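Local coordinates for uncharacterized protein (Nitrosospira multiformis, PDB 3LMF) that is of unknown function but, as a cysteine-rich four-helix bundle of the Csp family, probably binds and stores copper(I) inside the bundle, at residues 23-28 with 50-55; 54-59 with 75-80. All coordinates share one frame; numbering follows the deposited sequence.

Both contacts are buried helix-helix packing inside one four-helix bundle, and both use helix 43-64, which meets helix 8-36 in contact 1 and helix 70-90 in contact 2. Their centres lie about 10 Å apart, and they share Glu54 and Ile55, so 54-59 takes over where 50-55 ends. Neither has a hydrogen bond across it; each brings a pair of cysteine sulfurs together on the inside of the bundle. Contact 1 is the closer of the two, its helices meeting over an alanine, with selenomethionine and leucine toward the subunit interfaces. Contact 2 is wider, filled by isoleucines, and adds a serine hydroxyl beside a cysteine. Cys52 CA and Ile80 CG2 touch at 3.7 Å, joining them.

Contact 1: 23-28 with 50-55; sequences RTCLRM and MNCAEI
The sulfurs of Cys25 and Cys52 lie side by side on facing helices, both directed into the bundle, SG to SG 3.7 Å, too far for a disulfide. The two thiols get there by different rotations: Cys25 SG lies beside its own backbone N (chi1 -69°), whereas Cys52 SG is turned opposite to its N (chi1 -174°). Next to them Ala53 is the small residue that lets the backbones close in, with Cys25 CA and Ala53 CA 5.4 Å apart. Its methyl fits between two neighbours, CB lying 4.0 Å from Cys25 CB and 3.9 Å from the backbone N of Leu26. Met50, a selenomethionine, starts out away from the other helix, but bends at chi2 and chi3 bring its end back. There its methyl CE lies 4.0 Å from Leu26 CD2, the two side chains crossing at a slant. No hydrogen bond spans the contact; sulfur and hydrocarbon do the packing. The helix axes run antiparallel at 147°, 8.1 Å apart. Toward the bundle interior Cys25 also touches Cys97 and Cys101 on helix 95-112, and Cys52 touches Cys81 and Cys84 on helix 70-90, while Leu26 packs on Asn61 of the second subunit and Met50 on Met50 of the fourth.

Contact 2: 54-59 with 75-80; sequences EICQTS and GVCAEI
Ile55 and Cys77 mark the closest backbone approach, CA to CA 5.6 Å, between helices running antiparallel at 153° with their axes 9.2 Å apart. Ile55 fills the gap with both branches. Its CG1 sits over the backbone of the facing helix, 3.6 Å from Cys77 CA, while CG2 lies 3.7 Å from Cys77 SG. Ile80 comes in from the next turn, its CD1 meeting Ile55 CB at 3.8 Å, so that the branched side chains lie against one another at an angle. Beyond them, Ile55 CD1 reaches Val76 CG1 more loosely.

On the inner side, Cys77 holds its sulfur opposite to its backbone N (chi1 -172°), which carries SG to within 3.6 Å of Cys56 SG, again a contact between separate thiols. This is the cysteine-lined interior of a four-helix bundle. In Csp-family copper storage proteins such inward-facing thiols bind copper(I), and these cysteines are consistent with that role, although neither is seen here with a metal. Cys56 also touches Cys21, Cys81 and Cys104, and Cys77 touches Cys108, so all four helices contribute thiols.

Ser59 is the polar residue in this interface. Its hydroxyl gives its proton to Ile55 O one turn back, OG to O 3.2 Å, approaching from above the carbonyl plane, 39° out of it. Since Ser59 N bonds to the same oxygen, Ile55 O is gripped twice. That bond turns the oxygen's hydrogen back into its own helix and leaves OG lying 3.3 Å from Cys77 CB. On the far side from the thiols, Val76 packs on Val76 of the third subunit, and Ile80 on Phe62 of that same subunit.

Contact 1: 23-28 with 50-55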
loop_
_atom_site.group_PDB
_atom_site.type_symbol
_atom_site.label_atom_id
_atom_site.label_comp_id
_atom_site.label_asym_id
_atom_site.label_seq_id
_atom_site.Cartn_x
_atom_site.Cartn_y
_atom_site.Cartn_z
ATOM N N ARG A 23 7.675 9.431 -3.253
ATOM C CA ARG A 23 7.318 9.771 -4.621
ATOM C C ARG A 23 8.518 9.706 -5.567
ATOM O O ARG A 23 8.427 9.156 -6.665
ATOM C CB ARG A 23 6.680 11.160 -4.667
ATOM C CG ARG A 23 5.279 11.165 -4.084
ATOM C CD ARG A 23 4.707 12.553 -3.987
ATOM N NE ARG A 23 4.797 13.268 -5.247
ATOM C CZ ARG A 23 4.161 14.405 -5.506
ATOM N NH1 ARG A 23 4.312 14.993 -6.687
ATOM N NH2 ARG A 23 3.366 14.944 -4.594
ATOM N N THR A 24 9.639 10.262 -5.125
ATOM C CA THR A 24 10.870 10.283 -5.904
ATOM C C THR A 24 11.412 8.877 -6.174
ATOM O O THR A 24 11.768 8.555 -7.300
ATOM C CB THR A 24 11.956 11.121 -5.182
ATOM O OG1 THR A 24 11.478 12.459 -5.000
ATOM C CG2 THR A 24 13.253 11.163 -5.991
ATOM N N CYS A 25 11.482 8.031 -5.156
ATOM C CA CYS A 25 12.002 6.697 -5.390
ATOM C C CYS A 25 11.140 5.889 -6.357
ATOM O O CYS A 25 11.670 5.258 -7.273
ATOM C CB CYS A 25 12.194 5.962 -4.059
ATOM S SG CYS A 25 13.573 6.688 -3.074
ATOM N N LEU A 26 9.821 5.923 -6.175
ATOM C CA LEU A 26 8.915 5.183 -7.058
ATOM C C LEU A 26 9.013 5.700 -8.496
ATOM O O LEU A 26 9.150 4.920 -9.441
ATOM C CB LEU A 26 7.460 5.320 -6.585
ATOM C CG LEU A 26 6.532 4.104 -6.693
ATOM C CD1 LEU A 26 5.073 4.585 -6.716
ATOM C CD2 LEU A 26 6.833 3.298 -7.947
ATOM N N ARG A 27 8.936 7.018 -8.650
ATOM C CA ARG A 27 8.992 7.641 -9.965
ATOM C C ARG A 27 10.265 7.322 -10.734
ATOM O O ARG A 27 10.221 6.854 -11.875
ATOM C CB ARG A 27 8.842 9.161 -9.836
ATOM C CG ARG A 27 9.019 9.918 -11.152
ATOM C CD ARG A 27 8.634 11.386 -11.002
ATOM N NE ARG A 27 9.458 12.097 -10.022
ATOM C CZ ARG A 27 10.724 12.454 -10.217
ATOM N NH1 ARG A 27 11.330 12.169 -11.363
ATOM N NH2 ARG A 27 11.385 13.106 -9.268
HETATM N N MSE A 28 11.405 7.560 -10.107
HETATM C CA MSE A 28 12.676 7.317 -10.769
HETATM C C MSE A 28 12.927 5.852 -11.097
HETATM O O MSE A 28 13.442 5.530 -12.172
HETATM C CB MSE A 28 13.803 7.890 -9.921
HETATM C CG MSE A 28 13.555 9.346 -9.609
HETATM SE SE MSE A 28 15.156 10.371 -9.522
HETATM C CE MSE A 28 15.331 10.750 -11.416
HETATM N N MSE A 50 12.546 0.166 -4.750
HETATM C CA MSE A 50 11.154 -0.129 -4.436
HETATM C C MSE A 50 10.938 -0.304 -2.936
HETATM O O MSE A 50 9.902 0.103 -2.401
HETATM C CB MSE A 50 10.690 -1.388 -5.184
HETATM C CG MSE A 50 10.653 -1.235 -6.702
HETATM SE SE MSE A 50 9.581 0.286 -7.275
HETATM C CE MSE A 50 7.861 -0.322 -6.619
ATOM N N ASN A 51 11.911 -0.911 -2.262
ATOM C CA ASN A 51 11.826 -1.118 -0.816
ATOM C C ASN A 51 11.768 0.240 -0.142
ATOM O O ASN A 51 10.952 0.476 0.744
ATOM C CB ASN A 51 13.054 -1.872 -0.299
ATOM C CG ASN A 51 13.030 -3.348 -0.648
ATOM O OD1 ASN A 51 14.012 -4.061 -0.442
ATOM N ND2 ASN A 51 11.906 -3.813 -1.170
ATOM N N CYS A 52 12.650 1.135 -0.573
ATOM C CA CYS A 52 12.703 2.470 -0.012
ATOM C C CYS A 52 11.369 3.188 -0.201
ATOM O O CYS A 52 10.860 3.806 0.736
ATOM C CB CYS A 52 13.834 3.274 -0.657
ATOM S SG CYS A 52 14.100 4.899 0.084
ATOM N N ALA A 53 10.787 3.105 -1.394
ATOM C CA ALA A 53 9.498 3.758 -1.633
ATOM C C ALA A 53 8.423 3.175 -0.714
ATOM O O ALA A 53 7.594 3.904 -0.169
ATOM C CB ALA A 53 9.086 3.597 -3.096
ATOM N N GLU A 54 8.459 1.857 -0.550
ATOM C CA GLU A 54 7.524 1.130 0.303
ATOM C C GLU A 54 7.625 1.571 1.766
ATOM O O GLU A 54 6.641 2.007 2.355
ATOM C CB GLU A 54 7.809 -0.371 0.215
ATOM C CG GLU A 54 6.854 -1.255 1.004
ATOM C CD GLU A 54 5.484 -1.325 0.377
ATOM O OE1 GLU A 54 4.636 -2.103 0.868
ATOM O OE2 GLU A 54 5.245 -0.596 -0.613
ATOM N N ILE A 55 8.817 1.448 2.351
ATOM C CA ILE A 55 9.013 1.831 3.741
ATOM C C ILE A 55 8.669 3.306 3.980
ATOM O O ILE A 55 8.047 3.631 4.989
ATOM C CB ILE A 55 10.466 1.527 4.232
ATOM C CG1 ILE A 55 10.532 1.608 5.763
ATOM C CG2 ILE A 55 11.441 2.540 3.668
ATOM C CD1 ILE A 55 9.565 0.677 6.497
#

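Contact 2: 54-59 with 75-80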
loop_
_atom_site.group_PDB
_atom_site.type_symbol
_atom_site.label_atom_id
_atom_site.label_comp_id
_atom_site.label_asym_id
_atom_site.label_seq_id
_atom_site.Cartn_x
_atom_site.Cartn_y
_atom_site.Cartn_z
ATOM N N GLU A 54 8.459 1.857 -0.550
ATOM C CA GLU A 54 7.524 1.130 0.303
ATOM C C GLU A 54 7.625 1.571 1.766
ATOM O O GLU A 54 6.641 2.007 2.355
ATOM C CB GLU A 54 7.809 -0.371 0.215
ATOM C CG GLU A 54 6.854 -1.255 1.004
ATOM C CD GLU A 54 5.484 -1.325 0.377
ATOM O OE1 GLU A 54 4.636 -2.103 0.868
ATOM O OE2 GLU A 54 5.245 -0.596 -0.613
ATOM N N ILE A 55 8.817 1.448 2.351
ATOM C CA ILE A 55 9.013 1.831 3.741
ATOM C C ILE A 55 8.669 3.306 3.980
ATOM O O ILE A 55 8.047 3.631 4.989
ATOM C CB ILE A 55 10.466 1.527 4.232
ATOM C CG1 ILE A 55 10.532 1.608 5.763
ATOM C CG2 ILE A 55 11.441 2.540 3.668
ATOM C CD1 ILE A 55 9.565 0.677 6.497
ATOM N N CYS A 56 9.030 4.199 3.059
ATOM C CA CYS A 56 8.706 5.614 3.252
ATOM C C CYS A 56 7.194 5.816 3.269
ATOM O O CYS A 56 6.670 6.601 4.060
ATOM C CB CYS A 56 9.329 6.478 2.154
ATOM S SG CYS A 56 11.120 6.649 2.291
ATOM N N GLN A 57 6.495 5.091 2.405
ATOM C CA GLN A 57 5.041 5.185 2.330
ATOM C C GLN A 57 4.411 4.664 3.619
ATOM O O GLN A 57 3.388 5.172 4.070
ATOM C CB GLN A 57 4.533 4.383 1.128
ATOM C CG GLN A 57 3.093 4.651 0.749
ATOM C CD GLN A 57 2.747 4.097 -0.628
ATOM O OE1 GLN A 57 1.606 4.185 -1.071
ATOM N NE2 GLN A 57 3.739 3.528 -1.310
ATOM N N THR A 58 5.035 3.652 4.209
ATOM C CA THR A 58 4.541 3.075 5.453
ATOM C C THR A 58 4.740 4.078 6.594
ATOM O O THR A 58 3.830 4.327 7.386
ATOM C CB THR A 58 5.268 1.740 5.756
ATOM O OG1 THR A 58 4.981 0.804 4.709
ATOM C CG2 THR A 58 4.819 1.153 7.088
ATOM N N SER A 59 5.927 4.663 6.660
ATOM C CA SER A 59 6.230 5.660 7.689
ATOM C C SER A 59 5.249 6.822 7.565
ATOM O O SER A 59 4.694 7.290 8.556
ATOM C CB SER A 59 7.660 6.166 7.517
ATOM O OG SER A 59 8.584 5.105 7.748
ATOM N N GLY A 75 12.723 4.566 12.341
ATOM C CA GLY A 75 14.093 4.125 12.542
ATOM C C GLY A 75 14.518 3.155 11.449
ATOM O O GLY A 75 15.648 3.198 10.956
ATOM N N VAL A 76 13.603 2.274 11.068
ATOM C CA VAL A 76 13.878 1.301 10.028
ATOM C C VAL A 76 13.916 2.016 8.685
ATOM O O VAL A 76 14.753 1.712 7.829
ATOM C CB VAL A 76 12.802 0.208 10.004
ATOM C CG1 VAL A 76 12.982 -0.690 8.796
ATOM C CG2 VAL A 76 12.885 -0.606 11.288
ATOM N N CYS A 77 13.020 2.982 8.509
ATOM C CA CYS A 77 12.967 3.740 7.271
ATOM C C CYS A 77 14.274 4.495 7.032
ATOM O O CYS A 77 14.754 4.556 5.905
ATOM C CB CYS A 77 11.781 4.713 7.301
ATOM S SG CYS A 77 11.454 5.580 5.739
ATOM N N ALA A 78 14.854 5.066 8.086
ATOM C CA ALA A 78 16.110 5.810 7.941
ATOM C C ALA A 78 17.230 4.906 7.442
ATOM O O ALA A 78 18.033 5.301 6.598
ATOM C CB ALA A 78 16.513 6.438 9.269
ATOM N N GLU A 79 17.273 3.685 7.961
ATOM C CA GLU A 79 18.296 2.729 7.575
ATOM C C GLU A 79 18.195 2.389 6.083
ATOM O O GLU A 79 19.203 2.370 5.378
ATOM C CB GLU A 79 18.156 1.468 8.421
ATOM C CG GLU A 79 19.392 0.607 8.468
ATOM C CD GLU A 79 19.266 -0.516 9.484
ATOM O OE1 GLU A 79 18.926 -0.221 10.650
ATOM O OE2 GLU A 79 19.505 -1.685 9.117
ATOM N N ILE A 80 16.979 2.136 5.608
ATOM C CA ILE A 80 16.756 1.798 4.204
ATOM C C ILE A 80 17.035 2.986 3.285
ATOM O O ILE A 80 17.558 2.818 2.188
ATOM C CB ILE A 80 15.309 1.286 3.994
ATOM C CG1 ILE A 80 15.109 0.013 4.808
ATOM C CG2 ILE A 80 15.037 1.038 2.520
ATOM C CD1 ILE A 80 13.669 -0.441 4.918
#